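Glycosylation Associate Protein 2 (Streptococcus agalactiae serotype V, PDB 6OYC) probably takes part, within the Gap123 complex, in the glycosylation and accessory Sec secretion of a surface glycoprotein, perhaps by binding sugar. Local coordinates at residues 92-95 against 96-100. Residues are numbered along the deposited sequence; the frame is centred on the assembly and turned at random.
Sequences KHAT and GITEE
The methyl of A94 lies against the base of the E99 side chain, its CB 3.9 Å from CB of E99. CB of E99 also rests on the backbone of A94, 3.6 Å from A94 O. CG of E99 stands anti to the backbone N, turned a little short (chi1 153°), and the chain then bends at chi2. This folds the carboxylate back over A94, with OE1 3.8 Å from A94 O; both are acceptors, so this is only a contact. T98, one residue before E99, reaches the same methyl. Its CG2 is 4.2 Å from A94 CB, a looser touch. The other branch of T98 is polar: OG1 accepts a hydrogen bond from the backbone N of Y70 and so ties the first turn to a neighbouring loop. L74 also packs on T98.

Backbone bonds join the loop to the helix. E99 N donates to T95 O at 3.1 Å. The bond is nearly straight, with an N-H...O angle of 166°. A water takes the N-H of T98 and gives a hydrogen bond to the same T95 O, 2.9 Å away. T95 O thus receives two bonds, one from E99 N and one from the water, which links it to T98 N. E100 N to G96 O follows as the next bond of the turn. G96 has positive phi (58°), a backbone shape that suits glycine. The segment 92-95 is extended and follows strand 86-89, while helix 96-104 leads to strand 108-110. Together they make a beta-alpha-beta crossover of the five-stranded parallel sheet, with a hydrated first helical turn at its loop-to-helix junction.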
loop_
_atom_site.group_PDB
_atom_site.type_symbol
_atom_site.label_atom_id
_atom_site.label_comp_id
_atom_site.label_asym_id
_atom_site.label_seq_id
_atom_site.Cartn_x
_atom_site.Cartn_y
_atom_site.Cartn_z
ATOM N N LYS B 92 22.810 15.517 7.682
ATOM C CA LYS B 92 23.791 16.019 6.736
ATOM C C LYS B 92 23.085 16.711 5.580
ATOM O O LYS B 92 22.007 16.283 5.150
ATOM C CB LYS B 92 24.671 14.884 6.215
ATOM C CG LYS B 92 25.630 14.308 7.244
ATOM C CD LYS B 92 26.596 15.370 7.774
ATOM C CE LYS B 92 27.471 14.819 8.904
ATOM N NZ LYS B 92 28.167 15.874 9.703
ATOM N N HIS B 93 23.687 17.795 5.089
ATOM C CA HIS B 93 23.166 18.524 3.936
ATOM C C HIS B 93 23.962 18.145 2.695
ATOM O O HIS B 93 25.164 18.417 2.615
ATOM C CB HIS B 93 23.216 20.034 4.136
ATOM C CG HIS B 93 22.579 20.788 3.008
ATOM N ND1 HIS B 93 21.209 20.931 2.889
ATOM C CD2 HIS B 93 23.117 21.392 1.920
ATOM C CE1 HIS B 93 20.935 21.607 1.786
ATOM N NE2 HIS B 93 22.074 21.900 1.181
ATOM N N ALA B 94 23.288 17.531 1.733
ATOM C CA ALA B 94 23.934 17.031 0.532
ATOM C C ALA B 94 23.896 18.073 -0.580
ATOM O O ALA B 94 22.894 18.775 -0.762
ATOM C CB ALA B 94 23.253 15.747 0.056
ATOM N N THR B 95 24.990 18.155 -1.336
ATOM C CA THR B 95 25.072 19.032 -2.497
ATOM C C THR B 95 25.739 18.285 -3.652
ATOM O O THR B 95 26.130 17.120 -3.529
ATOM C CB THR B 95 25.850 20.314 -2.183
ATOM O OG1 THR B 95 27.219 19.975 -1.963
ATOM C CG2 THR B 95 25.323 21.007 -0.939
ATOM N N GLY B 96 25.868 18.971 -4.784
ATOM C CA GLY B 96 26.581 18.455 -5.935
ATOM C C GLY B 96 26.013 17.141 -6.440
ATOM O O GLY B 96 24.809 16.882 -6.385
ATOM N N ILE B 97 26.907 16.292 -6.948
ATOM C CA ILE B 97 26.477 15.016 -7.496
ATOM C C ILE B 97 26.046 14.056 -6.397
ATOM O O ILE B 97 25.280 13.122 -6.669
ATOM C CB ILE B 97 27.591 14.393 -8.349
ATOM C CG1 ILE B 97 28.886 14.327 -7.536
ATOM C CG2 ILE B 97 27.772 15.188 -9.640
ATOM C CD1 ILE B 97 29.135 12.984 -6.899
ATOM N N THR B 98 26.548 14.245 -5.172
ATOM C CA THR B 98 26.046 13.475 -4.043
ATOM C C THR B 98 24.542 13.639 -3.924
ATOM O O THR B 98 23.799 12.648 -3.901
ATOM C CB THR B 98 26.741 13.899 -2.742
ATOM O OG1 THR B 98 28.154 13.638 -2.824
ATOM C CG2 THR B 98 26.144 13.134 -1.561
ATOM N N GLU B 99 24.067 14.888 -3.878
ATOM C CA GLU B 99 22.631 15.109 -3.775
ATOM C C GLU B 99 21.902 14.544 -4.989
ATOM O O GLU B 99 20.808 13.985 -4.855
ATOM C CB GLU B 99 22.324 16.595 -3.597
ATOM C CG GLU B 99 20.946 17.019 -4.114
ATOM C CD GLU B 99 19.800 16.547 -3.219
ATOM O OE1 GLU B 99 19.878 16.730 -1.979
ATOM O OE2 GLU B 99 18.810 15.991 -3.756
ATOM N N GLU B 100 22.495 14.659 -6.182
ATOM C CA GLU B 100 21.840 14.096 -7.362
ATOM C C GLU B 100 21.651 12.602 -7.197
ATOM O O GLU B 100 20.590 12.054 -7.521
ATOM C CB GLU B 100 22.657 14.355 -8.628
ATOM C CG GLU B 100 22.865 15.806 -9.020
ATOM C CD GLU B 100 23.810 15.947 -10.220
ATOM O OE1 GLU B 100 24.588 16.935 -10.258
ATOM O OE2 GLU B 100 23.768 15.067 -11.114
HETATM O O HOH W 1 28.800 16.079 -4.133
#